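Local coordinates for protein ketosynthase (PDB 6KXF) that probably condenses fatty acyl groups with malonyl units, both carried on acyl carrier protein, releasing carbon dioxide to give 3-oxoacyl chains, at residues R8-T13 with A255-Y260; D296-H301 with P325-V330; V388-S393 with A400-G405. One frame throughout, in Å; residues are numbered along the deposited sequence.

The three contacts follow one another along the chain in the order 1, 2, 3 and lie across the sheets of the thiolase-like fold. Contact 1 pairs strand 10-19 with strand 255-264, where the sheets of the N- and C-terminal halves run on into each other. Across the C-terminal half, strand 255-264 neighbours strand 398-405 of contact 3, whose hairpin passes through strand 387-393 to strand 297-299 of contact 2. Centres of contacts 1 and 3 lie 12 Å apart and those of contacts 2 and 3 only 9 Å, whereas contacts 1 and 2, 19 Å apart, do not touch. Contacts 2 and 3 both reach the bound oct-2-enoylamide of a phosphopantetheine-like arm, so this part of the sheet carries residues to the substrate site.

Contact 1: residues R8-T13 with A255-Y260; sequences RRVVLT and AEVLGY
Strand 10-13 runs antiparallel to strand 255-260 with a marked twist, the short axes 142° apart, and V11 faces E256 in a non-hydrogen-bonded pair flanked by the bonds V257 N to V10 O and L12 N to A255 O (2.8 Å). On the face of V11 and E256 the glutamate carries the contact. Its CG lies anti to the backbone N (chi1 177°) and the chain stays extended, passing over V10 O and bringing the carboxylate to R9, whose side chain bends and crosses it at about a right angle. NH1 of R9 meets OE1 of E256 at 2.8 Å on the syn side but tilted out of the carboxylate plane, in a distinctly bent salt bridge, the guanidinium and carboxylate planes 40° apart. E256 OE2 lies 2.6 Å from the oxygen of a water that accepts from V10 N and also reaches V257 O. With an alanine here, R9 is likely to lose its charged mate and the water one of its partners. Strand 10-19 belongs to the N-terminal half of the thiolase-like fold and strand 255-264 to the C-terminal half, so their sheets meet here; strand 255-264 has 398-405 as its other neighbour, where L258 and G259 opposite I403 make a classic beta bulge. On the other face L12 CD2 packs against V257 CG2 at 3.6 Å, and V10 and V257 both rest on L181 of helix 172-185.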
# COMPACT_ATOMS: atom_id res chain seq x y z
N ARG A 8 14.03 4.24 23.33
CA ARG A 8 13.89 2.81 23.56
C ARG A 8 14.70 2.07 22.49
O ARG A 8 14.69 2.43 21.33
CB ARG A 8 12.42 2.42 23.51
CG ARG A 8 11.62 2.83 24.75
CD ARG A 8 10.31 2.09 24.85
NE ARG A 8 10.43 0.74 25.42
CZ ARG A 8 9.44 -0.15 25.42
NH1 ARG A 8 8.41 -0.01 24.57
NH2 ARG A 8 9.48 -1.17 26.26
N ARG A 9 15.40 1.02 22.91
CA ARG A 9 16.09 0.13 21.96
C ARG A 9 15.15 -1.01 21.52
O ARG A 9 14.35 -1.54 22.30
CB ARG A 9 17.37 -0.34 22.61
CG ARG A 9 18.36 0.81 22.82
CD ARG A 9 19.75 0.38 22.41
NE ARG A 9 20.33 -0.38 23.47
CZ ARG A 9 21.36 -1.20 23.35
NH1 ARG A 9 21.81 -1.59 22.17
NH2 ARG A 9 21.95 -1.62 24.44
N VAL A 10 15.24 -1.34 20.23
CA VAL A 10 14.35 -2.32 19.60
C VAL A 10 15.23 -3.33 18.84
O VAL A 10 16.07 -2.93 18.05
CB VAL A 10 13.38 -1.60 18.66
CG1 VAL A 10 12.60 -2.57 17.77
CG2 VAL A 10 12.42 -0.67 19.41
N VAL A 11 15.03 -4.61 19.11
CA VAL A 11 15.85 -5.69 18.57
C VAL A 11 14.96 -6.67 17.77
O VAL A 11 13.73 -6.72 17.96
CB VAL A 11 16.64 -6.40 19.68
CG1 VAL A 11 17.74 -5.52 20.25
CG2 VAL A 11 15.75 -6.94 20.79
N LEU A 12 15.62 -7.49 16.93
CA LEU A 12 15.01 -8.53 16.11
C LEU A 12 15.25 -9.88 16.76
O LEU A 12 16.40 -10.31 16.83
CB LEU A 12 15.67 -8.49 14.72
CG LEU A 12 15.50 -7.17 13.98
CD1 LEU A 12 16.35 -7.11 12.70
CD2 LEU A 12 14.03 -6.94 13.66
N THR A 13 14.19 -10.53 17.25
CA THR A 13 14.35 -11.77 18.00
C THR A 13 13.87 -12.98 17.20
O THR A 13 14.01 -14.11 17.67
CB THR A 13 13.58 -11.68 19.32
OG1 THR A 13 12.24 -11.28 19.08
CG2 THR A 13 14.22 -10.67 20.24
N ALA A 255 19.81 -9.13 15.74
CA ALA A 255 20.34 -7.85 15.41
C ALA A 255 19.45 -6.78 16.04
O ALA A 255 18.39 -7.07 16.58
CB ALA A 255 20.42 -7.68 13.91
N GLU A 256 19.84 -5.52 15.87
CA GLU A 256 19.12 -4.39 16.46
C GLU A 256 18.60 -3.49 15.34
O GLU A 256 19.24 -3.34 14.30
CB GLU A 256 20.03 -3.59 17.40
CG GLU A 256 19.34 -2.35 17.98
CD GLU A 256 20.07 -1.65 19.12
OE1 GLU A 256 21.11 -2.14 19.52
OE2 GLU A 256 19.57 -0.62 19.61
N VAL A 257 17.39 -2.94 15.52
CA VAL A 257 16.83 -1.97 14.59
C VAL A 257 17.28 -0.58 15.06
O VAL A 257 16.90 -0.17 16.16
CB VAL A 257 15.29 -2.04 14.47
CG1 VAL A 257 14.82 -1.15 13.32
CG2 VAL A 257 14.82 -3.47 14.29
N LEU A 258 18.03 0.15 14.22
CA LEU A 258 18.62 1.41 14.61
C LEU A 258 17.69 2.56 14.18
O LEU A 258 17.44 3.44 14.99
CB LEU A 258 20.04 1.56 14.05
CG LEU A 258 21.10 0.59 14.61
CD1 LEU A 258 22.47 0.91 14.03
CD2 LEU A 258 21.18 0.62 16.16
N GLY A 259 17.15 2.51 12.95
CA GLY A 259 16.28 3.55 12.47
C GLY A 259 15.86 3.34 11.04
O GLY A 259 16.23 2.32 10.40
N TYR A 260 15.03 4.27 10.53
CA TYR A 260 14.58 4.23 9.14
C TYR A 260 14.24 5.64 8.67
O TYR A 260 14.15 6.54 9.48
CB TYR A 260 13.41 3.26 8.95
CG TYR A 260 12.01 3.74 9.27
CD1 TYR A 260 11.57 3.86 10.57
CD2 TYR A 260 11.08 3.93 8.26
CE1 TYR A 260 10.28 4.28 10.87
CE2 TYR A 260 9.77 4.30 8.54
CZ TYR A 260 9.36 4.47 9.86
OH TYR A 260 8.06 4.81 10.12
O HOH W 1 17.23 0.10 18.80

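Contact 2: residues D296-H301 with P325-V330; sequences DFISAH and PRTVAV. With DYF ([(3~{R})-2,2-dimethyl-4-[[3-[2-[[(~{E})-oct-2-enoyl]amino]ethylamino]-3-oxidanylidene-propyl]amino]-3-oxidanyl-4-oxidanylidene-butyl] dihydrogen phosphate), chain D.
I298 sits between two residues of the neighbouring strand: its N donates to R326 O at 2.8 Å, and its O accepts from V328 N at 2.9 Å. A third bond, from A300 N to V328 O, continues the parallel pairing of strands 297-299 and 326-328, joined through helix 306-320 as a beta-alpha-beta unit. The packing is tight in this middle part. I298 and T327 lie side by side and point the same way, CB and CD1 of I298 both meeting T327 OG1, while CD1 also reaches the ring of P325. Next along that face, the methyl of A300 touches T327 CG2 at 3.7 Å; the threonine hydroxyl is turned back to P325 O, which it meets from above the carbonyl plane. On the opposite face the F297 ring, with CG between the backbone N and carbonyl carbon (chi1 79°), receives V328 CG2 obliquely at CE1, 3.9 Å away.

Water takes over toward the start of the strands. D296 O and R326 are joined through two waters: one is held by R326 N and more distantly by NE, the other lies in the guanidinium plane and its oxygen accepts from R326 NH2 at 2.7 Å. The D296 carboxylate turns elsewhere, its OD2 accepting from the backbone of R386 and I387. A further water near the other end links S299 OG, A300 O and V330 N, and S299 OG also bonds N390.

Beyond the pairing H301 leaves the strand, and its NE2 donates to the amide oxygen O24 of the ligand's octenoyl group at 2.9 Å, 160° at the hydrogen. H336 NE2 also bonds this ligand, consistent with the two histidines of a Cys-His-His ketosynthase site, in which such donors would stabilise negative charge developing during condensation.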
# COMPACT_ATOMS: atom_id res chain seq x y z
N ASP A 296 28.61 -0.79 6.74
CA ASP A 296 29.42 -1.88 6.20
C ASP A 296 29.00 -2.25 4.77
O ASP A 296 29.86 -2.61 3.94
CB ASP A 296 29.46 -3.04 7.21
CG ASP A 296 30.20 -2.60 8.46
OD1 ASP A 296 31.29 -2.05 8.29
OD2 ASP A 296 29.67 -2.74 9.61
N PHE A 297 27.70 -2.28 4.48
CA PHE A 297 27.27 -2.46 3.10
C PHE A 297 25.81 -2.05 2.99
O PHE A 297 25.12 -1.90 4.01
CB PHE A 297 27.49 -3.90 2.61
CG PHE A 297 26.47 -4.92 3.06
CD1 PHE A 297 25.35 -5.17 2.28
CD2 PHE A 297 26.65 -5.67 4.20
CE1 PHE A 297 24.42 -6.13 2.65
CE2 PHE A 297 25.72 -6.64 4.57
CZ PHE A 297 24.61 -6.87 3.79
N ILE A 298 25.39 -1.85 1.74
CA ILE A 298 24.05 -1.51 1.38
C ILE A 298 23.41 -2.68 0.64
O ILE A 298 23.94 -3.17 -0.38
CB ILE A 298 24.05 -0.26 0.49
CG1 ILE A 298 24.78 0.91 1.15
CG2 ILE A 298 22.60 0.07 0.07
CD1 ILE A 298 24.88 2.14 0.26
N SER A 299 22.22 -3.07 1.12
CA SER A 299 21.30 -3.92 0.40
C SER A 299 20.40 -3.04 -0.48
O SER A 299 19.47 -2.43 -0.00
CB SER A 299 20.52 -4.79 1.36
OG SER A 299 19.42 -5.42 0.71
N ALA A 300 20.73 -2.97 -1.78
CA ALA A 300 20.09 -2.11 -2.70
C ALA A 300 18.70 -2.65 -3.03
O ALA A 300 18.48 -3.86 -3.04
CB ALA A 300 20.89 -1.99 -3.97
N HIS A 301 17.80 -1.73 -3.35
CA HIS A 301 16.54 -2.11 -3.89
C HIS A 301 16.79 -2.92 -5.18
O HIS A 301 16.19 -3.99 -5.35
CB HIS A 301 15.63 -0.91 -4.10
CG HIS A 301 14.26 -1.32 -4.55
ND1 HIS A 301 13.41 -2.05 -3.74
CD2 HIS A 301 13.61 -1.13 -5.72
CE1 HIS A 301 12.26 -2.26 -4.38
NE2 HIS A 301 12.35 -1.68 -5.58
N PRO A 325 29.95 2.42 0.23
CA PRO A 325 30.03 1.05 0.70
C PRO A 325 29.76 0.06 -0.44
O PRO A 325 29.14 0.40 -1.46
CB PRO A 325 28.94 0.96 1.79
CG PRO A 325 28.60 2.39 2.11
CD PRO A 325 28.88 3.18 0.86
N ARG A 326 30.19 -1.19 -0.23
CA ARG A 326 29.76 -2.30 -1.01
C ARG A 326 28.23 -2.27 -1.09
O ARG A 326 27.58 -2.07 -0.07
CB ARG A 326 30.32 -3.59 -0.41
CG ARG A 326 31.78 -3.75 -0.77
CD ARG A 326 32.39 -4.96 -0.15
NE ARG A 326 32.71 -4.78 1.26
CZ ARG A 326 33.43 -5.66 1.95
NH1 ARG A 326 33.97 -6.70 1.32
NH2 ARG A 326 33.62 -5.48 3.23
N THR A 327 27.69 -2.50 -2.29
CA THR A 327 26.27 -2.40 -2.59
C THR A 327 25.80 -3.63 -3.38
O THR A 327 26.20 -3.82 -4.53
CB THR A 327 25.92 -1.14 -3.39
OG1 THR A 327 26.33 -0.01 -2.64
CG2 THR A 327 24.45 -1.03 -3.71
N VAL A 328 24.94 -4.43 -2.75
CA VAL A 328 24.54 -5.70 -3.28
C VAL A 328 23.03 -5.73 -3.51
O VAL A 328 22.28 -4.93 -2.94
CB VAL A 328 25.01 -6.82 -2.33
CG1 VAL A 328 26.47 -6.61 -1.94
CG2 VAL A 328 24.13 -6.97 -1.10
N ALA A 329 22.60 -6.68 -4.34
CA ALA A 329 21.26 -6.84 -4.80
C ALA A 329 20.80 -8.27 -4.55
O ALA A 329 21.05 -9.19 -5.36
CB ALA A 329 21.15 -6.49 -6.27
N VAL A 330 20.03 -8.44 -3.48
CA VAL A 330 19.45 -9.74 -3.06
C VAL A 330 18.41 -10.22 -4.09
O VAL A 330 18.23 -11.43 -4.27
CB VAL A 330 18.89 -9.60 -1.62
CG1 VAL A 330 17.99 -10.73 -1.21
CG2 VAL A 330 20.06 -9.43 -0.64
C29 DYF D . 3.55 -2.74 -9.52
C26 DYF D . 7.18 -2.55 -8.01
C25 DYF D . 8.06 -1.80 -8.69
O13 DYF D . 11.53 1.14 -15.29
C21 DYF D . 10.31 0.99 -8.15
C17 DYF D . 12.15 0.26 -11.21
O11 DYF D . 9.77 4.21 -15.61
N22 DYF D . 10.09 -0.27 -7.70
C10 DYF D . 10.44 3.10 -16.19
N19 DYF D . 11.76 1.05 -10.08
C30 DYF D . 2.24 -2.35 -8.79
C31 DYF D . 0.93 -2.71 -9.50
N14 DYF D . 10.22 2.26 -13.80
C28 DYF D . 4.75 -2.14 -8.76
C27 DYF D . 5.89 -3.13 -8.62
C23 DYF D . 9.37 -1.41 -7.95
C20 DYF D . 11.75 0.64 -8.70
C16 DYF D . 11.95 1.09 -12.47
C15 DYF D . 10.48 1.31 -12.74
C12 DYF D . 10.80 2.07 -15.10
C01 DYF D . 8.16 2.02 -16.63
C02 DYF D . 9.46 2.58 -17.27
C03 DYF D . 10.08 1.49 -18.17
C04 DYF D . 9.11 3.79 -18.17
O05 DYF D . 10.29 4.26 -18.78
P06 DYF D . 10.98 5.73 -18.46
O07 DYF D . 10.61 6.66 -19.60
O08 DYF D . 12.48 5.50 -18.50
O09 DYF D . 10.38 6.44 -17.26
O18 DYF D . 12.55 -0.88 -11.21
O24 DYF D . 10.03 -2.13 -7.24
O HOH W 2 31.83 -1.76 2.08
O HOH W 3 32.36 -3.43 4.54
O HOH W 4 19.16 -6.16 -1.76

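Contact 3: residues V388-S393 with A400-G405; sequences VQNNSS and AVLILG. With DYF ([(3~{R})-2,2-dimethyl-4-[[3-[2-[[(~{E})-oct-2-enoyl]amino]ethylamino]-3-oxidanylidene-propyl]amino]-3-oxidanyl-4-oxidanylidene-butyl] dihydrogen phosphate), chain D.
Q389 lies across from I403 in a non-hydrogen-bonded pair of the hairpin formed by strands 387-393 and 398-405, and its side chain extends past I403 and V401. CB meets I403 CD1 at 3.8 Å. CG, anti to the backbone N (chi1 177°), touches both that methyl and V401 CG1 at 3.7 Å, crossing each side chain obliquely, and CD stays within 4.1 Å of V401 CG1. At the tip, NE2 donates to N391 OD1 at 2.9 Å, on a lone pair and in the plane of both amides, while OE1 is held by Y320 OH. N391 OD1 also lies against the two methyls of V401, and N391 ND2 bonds E312 OE1.

On the other face, N390 pairs with L402 through two backbone bonds, and its amide is gripped outside the hairpin by N174, S299 and S342. Farther on, S392 OG donates to A400 O at 2.7 Å, beside a weak bond from S392 N.

S393 brings its backbone O within 3.3 Å of N22 of the ligand. Because both ends of the Q389 amide are engaged, its flip is fixed amid apolar neighbours, and the side-chain amides of Q389, N390 and N391 all have partners in the interior.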
# COMPACT_ATOMS: atom_id res chain seq x y z
N VAL A 388 24.22 -2.10 8.63
CA VAL A 388 23.79 -2.37 7.26
C VAL A 388 22.58 -1.51 6.90
O VAL A 388 21.70 -1.31 7.72
CB VAL A 388 23.46 -3.87 7.08
CG1 VAL A 388 22.95 -4.15 5.66
CG2 VAL A 388 24.66 -4.75 7.36
N GLN A 389 22.53 -1.04 5.66
CA GLN A 389 21.45 -0.22 5.12
C GLN A 389 20.65 -1.03 4.10
O GLN A 389 21.22 -1.67 3.20
CB GLN A 389 22.07 1.00 4.42
CG GLN A 389 21.09 1.95 3.74
CD GLN A 389 21.79 3.13 3.10
OE1 GLN A 389 22.69 3.75 3.69
NE2 GLN A 389 21.43 3.43 1.87
N ASN A 390 19.32 -1.04 4.25
CA ASN A 390 18.42 -1.78 3.37
C ASN A 390 17.52 -0.75 2.67
O ASN A 390 16.65 -0.12 3.31
CB ASN A 390 17.64 -2.84 4.17
CG ASN A 390 16.78 -3.76 3.33
OD1 ASN A 390 17.29 -4.46 2.46
ND2 ASN A 390 15.47 -3.79 3.59
N ASN A 391 17.68 -0.64 1.34
CA ASN A 391 16.95 0.29 0.53
C ASN A 391 15.69 -0.36 -0.02
O ASN A 391 15.67 -1.57 -0.38
CB ASN A 391 17.74 0.79 -0.69
CG ASN A 391 18.92 1.68 -0.35
OD1 ASN A 391 19.12 2.09 0.80
ND2 ASN A 391 19.70 1.99 -1.39
N SER A 392 14.65 0.47 -0.20
CA SER A 392 13.48 0.06 -0.96
C SER A 392 12.88 1.29 -1.60
O SER A 392 13.03 2.41 -1.08
CB SER A 392 12.45 -0.67 -0.13
OG SER A 392 11.83 0.20 0.84
N SER A 393 12.20 1.07 -2.73
CA SER A 393 11.44 2.13 -3.33
C SER A 393 10.35 1.52 -4.21
O SER A 393 10.30 0.30 -4.45
CB SER A 393 12.33 3.13 -4.07
OG SER A 393 12.57 2.69 -5.39
N ALA A 400 11.72 4.11 1.14
CA ALA A 400 11.91 3.69 2.57
C ALA A 400 13.25 2.94 2.71
O ALA A 400 13.48 1.91 2.04
CB ALA A 400 10.74 2.82 2.99
N VAL A 401 14.09 3.43 3.61
CA VAL A 401 15.38 2.96 3.86
C VAL A 401 15.48 2.57 5.34
O VAL A 401 15.08 3.31 6.18
CB VAL A 401 16.43 4.02 3.50
CG1 VAL A 401 17.80 3.58 3.99
CG2 VAL A 401 16.42 4.35 2.02
N LEU A 402 16.06 1.39 5.63
CA LEU A 402 16.12 0.83 6.99
C LEU A 402 17.59 0.60 7.38
O LEU A 402 18.37 0.11 6.58
CB LEU A 402 15.30 -0.46 6.95
CG LEU A 402 15.38 -1.36 8.18
CD1 LEU A 402 14.59 -0.78 9.35
CD2 LEU A 402 14.86 -2.76 7.83
N ILE A 403 17.95 0.92 8.62
CA ILE A 403 19.31 0.70 9.12
C ILE A 403 19.25 -0.33 10.24
O ILE A 403 18.54 -0.14 11.23
CB ILE A 403 19.93 2.02 9.62
CG1 ILE A 403 19.75 3.17 8.63
CG2 ILE A 403 21.37 1.77 10.00
CD1 ILE A 403 20.39 2.94 7.27
N LEU A 404 20.02 -1.42 10.10
CA LEU A 404 20.17 -2.39 11.16
C LEU A 404 21.61 -2.36 11.67
O LEU A 404 22.56 -2.02 10.93
CB LEU A 404 19.82 -3.80 10.64
CG LEU A 404 18.41 -4.00 10.08
CD1 LEU A 404 18.20 -5.44 9.65
CD2 LEU A 404 17.34 -3.60 11.07
N GLY A 405 21.76 -2.80 12.92
CA GLY A 405 23.05 -2.81 13.60
C GLY A 405 23.21 -4.05 14.45
O GLY A 405 22.28 -4.85 14.62
C29 DYF D . 3.55 -2.74 -9.52
C26 DYF D . 7.18 -2.55 -8.01
C25 DYF D . 8.06 -1.80 -8.69
O13 DYF D . 11.53 1.14 -15.29
C21 DYF D . 10.31 0.99 -8.15
C17 DYF D . 12.15 0.26 -11.21
O11 DYF D . 9.77 4.21 -15.61
N22 DYF D . 10.09 -0.27 -7.70
C10 DYF D . 10.44 3.10 -16.19
N19 DYF D . 11.76 1.05 -10.08
C30 DYF D . 2.24 -2.35 -8.79
C31 DYF D . 0.93 -2.71 -9.50
N14 DYF D . 10.22 2.26 -13.80
C28 DYF D . 4.75 -2.14 -8.76
C27 DYF D . 5.89 -3.13 -8.62
C23 DYF D . 9.37 -1.41 -7.95
C20 DYF D . 11.75 0.64 -8.70
C16 DYF D . 11.95 1.09 -12.47
C15 DYF D . 10.48 1.31 -12.74
C12 DYF D . 10.80 2.07 -15.10
C01 DYF D . 8.16 2.02 -16.63
C02 DYF D . 9.46 2.58 -17.27
C03 DYF D . 10.08 1.49 -18.17
C04 DYF D . 9.11 3.79 -18.17
O05 DYF D . 10.29 4.26 -18.78
P06 DYF D . 10.98 5.73 -18.46
O07 DYF D . 10.61 6.66 -19.60
O08 DYF D . 12.48 5.50 -18.50
O09 DYF D . 10.38 6.44 -17.26
O18 DYF D . 12.55 -0.88 -11.21
O24 DYF D . 10.03 -2.13 -7.24